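Local coordinates for protein PTS system fructose-like EIIB component 3 (Escherichia coli K12, PDB 4TN5) that probably accepts a phosphoryl group from its EIIA partner on a cysteine and passes it to fructose as the sugar enters the cell through EIIC, at residues Glu38-Ala42 / Leu43-Asn47; Ala21-Leu24 / Glu25-Leu29. All coordinates share one frame; numbering follows the deposited sequence.

Contact 1 (Glu38-Ala42 / Leu43-Asn47); sequences ETQGA and LGTEN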
loop_
_atom_site.group_PDB
_atom_site.type_symbol
_atom_site.label_atom_id
_atom_site.label_comp_id
_atom_site.label_asym_id
_atom_site.label_seq_id
_atom_site.Cartn_x
_atom_site.Cartn_y
_atom_site.Cartn_z
ATOM N N GLU A 38 18.783 1.904 6.483
ATOM C CA GLU A 38 18.616 1.957 7.929
ATOM C C GLU A 38 18.575 0.546 8.495
ATOM O O GLU A 38 17.919 -0.337 7.942
ATOM C CB GLU A 38 17.336 2.708 8.298
ATOM C CG GLU A 38 17.008 2.695 9.785
ATOM C CD GLU A 38 15.792 3.536 10.122
ATOM O OE1 GLU A 38 15.673 4.656 9.580
ATOM O OE2 GLU A 38 14.952 3.078 10.927
ATOM N N THR A 39 19.285 0.336 9.596
ATOM C CA THR A 39 19.306 -0.963 10.252
ATOM C C THR A 39 18.606 -0.906 11.604
ATOM O O THR A 39 18.891 -0.035 12.423
ATOM C CB THR A 39 20.747 -1.473 10.438
ATOM O OG1 THR A 39 21.160 -2.182 9.262
ATOM C CG2 THR A 39 20.837 -2.400 11.640
ATOM N N GLN A 40 17.680 -1.832 11.825
ATOM C CA GLN A 40 17.018 -1.955 13.116
ATOM C C GLN A 40 17.217 -3.364 13.662
ATOM O O GLN A 40 16.658 -4.326 13.137
ATOM C CB GLN A 40 15.529 -1.629 12.994
ATOM C CG GLN A 40 15.244 -0.205 12.536
ATOM C CD GLN A 40 13.761 0.112 12.490
ATOM O OE1 GLN A 40 12.934 -0.655 12.982
ATOM N NE2 GLN A 40 13.418 1.250 11.895
ATOM N N GLY A 41 18.022 -3.480 14.712
ATOM C CA GLY A 41 18.324 -4.773 15.296
ATOM C C GLY A 41 18.439 -4.728 16.806
ATOM O O GLY A 41 18.056 -3.744 17.439
ATOM N N ALA A 42 18.976 -5.800 17.383
ATOM C CA ALA A 42 19.122 -5.911 18.831
ATOM C C ALA A 42 20.068 -4.852 19.394
ATOM O O ALA A 42 20.020 -4.534 20.582
ATOM C CB ALA A 42 19.598 -7.306 19.210
ATOM N N LEU A 43 20.927 -4.312 18.535
ATOM C CA LEU A 43 21.845 -3.251 18.933
ATOM C C LEU A 43 21.221 -1.874 18.726
ATOM O O LEU A 43 21.857 -0.851 18.975
ATOM C CB LEU A 43 23.162 -3.354 18.161
ATOM C CG LEU A 43 24.322 -4.087 18.841
ATOM C CD1 LEU A 43 23.922 -5.490 19.270
ATOM C CD2 LEU A 43 25.530 -4.129 17.920
ATOM N N GLY A 44 19.973 -1.856 18.269
ATOM C CA GLY A 44 19.257 -0.612 18.062
ATOM C C GLY A 44 19.302 -0.136 16.623
ATOM O O GLY A 44 19.731 -0.868 15.730
ATOM N N THR A 45 18.860 1.097 16.401
ATOM C CA THR A 45 18.820 1.665 15.058
ATOM C C THR A 45 20.151 2.300 14.666
ATOM O O THR A 45 20.677 3.155 15.378
ATOM C CB THR A 45 17.697 2.711 14.917
ATOM O OG1 THR A 45 16.428 2.088 15.156
ATOM C CG2 THR A 45 17.702 3.313 13.521
ATOM N N GLU A 46 20.689 1.876 13.526
ATOM C CA GLU A 46 21.946 2.418 13.021
ATOM C C GLU A 46 21.757 3.065 11.655
ATOM O O GLU A 46 20.981 2.572 10.834
ATOM C CB GLU A 46 23.004 1.320 12.933
ATOM C CG GLU A 46 23.055 0.413 14.147
ATOM C CD GLU A 46 24.104 -0.664 14.011
ATOM O OE1 GLU A 46 25.106 -0.425 13.304
ATOM O OE2 GLU A 46 23.925 -1.753 14.596
ATOM N N ASN A 47 22.480 4.159 11.419
ATOM C CA ASN A 47 22.337 4.953 10.198
ATOM C C ASN A 47 20.891 5.198 9.806
ATOM O O ASN A 47 20.511 5.004 8.649
ATOM C CB ASN A 47 23.078 4.326 9.017
ATOM C CG ASN A 47 24.390 3.703 9.415
ATOM O OD1 ASN A 47 24.456 2.519 9.743
ATOM N ND2 ASN A 47 25.449 4.503 9.404
#
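Thr-39 and Glu-46 face each other as a hydrogen-bonded antiparallel pair of a beta hairpin. Thr-39 N reaches Glu-46 O at 3.1 Å, almost straight (177°), and Glu-46 N returns a 2.8 Å bond to Thr-39 O, which also receives a CA-H...O contact from Thr-45 CA. Nearer the type I turn, Gly-41 and Gly-44 exchange a second such pair of backbone bonds, each donor well above the acceptor's carbonyl plane. At the backbone angles of Gly-44 a CB would press on the carbonyl O of Leu-43.

Between these pairs Gln-40 CG lies beside Thr-45 OG1. Gln-40 NE2 gives a 2.6 Å bond to Glu-38 OE2, in the amide plane, and a second to Ala-69 O. Glu-38 CG, anti to the backbone N (chi1 174°), passes 3.8 Å from Thr-45 CG2, while OE1 accepts a hydrogen bond from Leu-49 N and forms a salt bridge with Arg-73. An alanine here is likely to leave Arg-73 without this countercharge, Leu-49 N without its acceptor, and the Gln-40 amide with one partner fewer. Strand 44-46 forms one edge of the sheet within this chain; strand 34-41 separates it from strand 3-9, and Gly-41 lies near Cys-10, the inferred phosphocysteine.

Contact 2 (Ala21-Leu24 / Glu25-Leu29); sequences AERL and EKLCL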
loop_
_atom_site.group_PDB
_atom_site.type_symbol
_atom_site.label_atom_id
_atom_site.label_comp_id
_atom_site.label_asym_id
_atom_site.label_seq_id
_atom_site.Cartn_x
_atom_site.Cartn_y
_atom_site.Cartn_z
ATOM N N ALA A 21 21.204 -6.106 4.305
ATOM C CA ALA A 21 21.708 -4.798 3.909
ATOM C C ALA A 21 22.871 -4.967 2.941
ATOM O O ALA A 21 23.013 -4.205 1.985
ATOM C CB ALA A 21 22.148 -4.011 5.132
ATOM N N GLU A 22 23.698 -5.977 3.199
ATOM C CA GLU A 22 24.844 -6.284 2.353
ATOM C C GLU A 22 24.425 -6.579 0.920
ATOM O O GLU A 22 24.905 -5.943 -0.019
ATOM C CB GLU A 22 25.615 -7.480 2.917
ATOM C CG GLU A 22 26.841 -7.893 2.112
ATOM C CD GLU A 22 27.951 -6.860 2.131
ATOM O OE1 GLU A 22 27.893 -5.922 2.954
ATOM O OE2 GLU A 22 28.894 -6.994 1.323
ATOM N N ARG A 23 23.530 -7.550 0.762
ATOM C CA ARG A 23 23.084 -7.967 -0.560
ATOM C C ARG A 23 22.443 -6.809 -1.315
ATOM O O ARG A 23 22.652 -6.658 -2.511
ATOM C CB ARG A 23 22.113 -9.149 -0.461
ATOM C CG ARG A 23 21.727 -9.738 -1.812
ATOM C CD ARG A 23 22.021 -11.232 -1.880
ATOM N NE ARG A 23 21.013 -12.041 -1.199
ATOM C CZ ARG A 23 21.273 -13.171 -0.547
ATOM N NH1 ARG A 23 22.511 -13.627 -0.467
ATOM N NH2 ARG A 23 20.296 -13.846 0.034
ATOM N N LEU A 24 21.687 -5.980 -0.604
ATOM C CA LEU A 24 20.985 -4.867 -1.234
ATOM C C LEU A 24 21.939 -3.776 -1.718
ATOM O O LEU A 24 21.757 -3.222 -2.801
ATOM C CB LEU A 24 19.953 -4.272 -0.280
ATOM C CG LEU A 24 19.078 -3.180 -0.889
ATOM C CD1 LEU A 24 18.309 -3.733 -2.075
ATOM C CD2 LEU A 24 18.129 -2.636 0.153
ATOM N N GLU A 25 22.950 -3.473 -0.909
ATOM C CA GLU A 25 23.946 -2.465 -1.263
ATOM C C GLU A 25 24.622 -2.812 -2.586
ATOM O O GLU A 25 24.909 -1.932 -3.397
ATOM C CB GLU A 25 24.991 -2.331 -0.153
ATOM C CG GLU A 25 25.831 -1.064 -0.231
ATOM C CD GLU A 25 25.847 -0.297 1.077
ATOM O OE1 GLU A 25 25.241 -0.781 2.055
ATOM O OE2 GLU A 25 26.455 0.793 1.124
ATOM N N LYS A 26 24.857 -4.100 -2.810
ATOM C CA LYS A 26 25.495 -4.545 -4.045
ATOM C C LYS A 26 24.492 -4.910 -5.142
ATOM O O LYS A 26 24.858 -5.020 -6.305
ATOM C CB LYS A 26 26.508 -5.666 -3.780
ATOM C CG LYS A 26 26.103 -7.047 -4.264
ATOM C CD LYS A 26 26.977 -8.101 -3.610
ATOM C CE LYS A 26 26.316 -9.462 -3.625
ATOM N NZ LYS A 26 27.261 -10.520 -3.166
ATOM N N LEU A 27 23.223 -5.070 -4.777
ATOM C CA LEU A 27 22.166 -5.142 -5.780
ATOM C C LEU A 27 21.985 -3.756 -6.379
ATOM O O LEU A 27 21.619 -3.607 -7.545
ATOM C CB LEU A 27 20.841 -5.597 -5.162
ATOM C CG LEU A 27 20.708 -7.061 -4.744
ATOM C CD1 LEU A 27 19.297 -7.389 -4.285
ATOM C CD2 LEU A 27 21.120 -7.958 -5.878
ATOM N N CYS A 28 22.252 -2.743 -5.565
ATOM C CA CYS A 28 21.975 -1.366 -5.942
ATOM C C CYS A 28 23.031 -0.739 -6.833
ATOM O O CYS A 28 22.693 -0.095 -7.826
ATOM C CB CYS A 28 21.770 -0.494 -4.704
ATOM S SG CYS A 28 20.171 -0.730 -3.913
ATOM N N LEU A 29 24.293 -0.881 -6.439
ATOM C CA LEU A 29 25.401 -0.283 -7.173
ATOM C C LEU A 29 25.493 -0.906 -8.554
ATOM O O LEU A 29 25.903 -0.259 -9.516
ATOM C CB LEU A 29 26.716 -0.478 -6.416
ATOM C CG LEU A 29 27.466 -1.784 -6.685
ATOM C CD1 LEU A 29 28.331 -1.660 -7.930
ATOM C CD2 LEU A 29 28.306 -2.179 -5.480
#
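Leu-24 and Cys-28, one helical turn apart, form the tightly packed side of this stretch. Cys-28 N donates to Leu-24 O at 2.8 Å, and Cys-28 SG comes within 4.0 Å of Leu-24 CD1. A chi1 of -175° swings Leu-24 CG to the side opposite the backbone N, and its methyl groups reach off the helix into the protein interior, where CD1 lies 4.4 Å from Leu-27 CD1.

Leu-27 fits closely over the preceding turn. Its N bonds to Arg-23 O at 2.8 Å, and its CB lies 3.4 Å from that same oxygen, so hydrogen bond and apolar side chain share one carbonyl. The aliphatic part of Arg-23 runs side by side with Leu-27 in the same direction, CG to CG at 4.1 Å.

The other side is looser. Lys-26 N makes only a weak bond to Glu-22 O, whereas Glu-25 N keeps a sound one of 3.0 Å to Ala-21 O. Glu-22, Glu-25 and Lys-26 are exposed, and Glu-22 OE2 stays 5.9 Å from Lys-26 NZ, too far for a salt bridge.

Helix 18-30 is the crossover helix of a beta-alpha-beta unit. Leu-24 and Cys-28 rest on strand 3-9 through Ala-6 and Leu-4; Ala-21 and Glu-25 touch Ile-37, and Cys-28 also touches Val-35, on strand 34-41. Arg-23, Leu-24 and Leu-27 meet Phe-87 of helix 84-89.

How the contacts relate
From the N terminus, strand 3-9 leads past Cys-10 into helix 18-30, where contact 2 binds successive turns without enclosing a loop. The chain then returns along strand 34-41, completing the beta-alpha-beta crossover, and contact 1 closes the tight turn into strand 44-46. The two contacts are in series, neither nested nor crossed: contact 2 ends before contact 1 begins. Their centres lie about 17 Å apart, and their nearest atoms, about 5 Å apart, do not touch. Strand 34-41 connects them, since its residues Val-35 and Ile-37 receive the helix while its later part pairs in the hairpin, which adds an antiparallel edge to the otherwise parallel sheet.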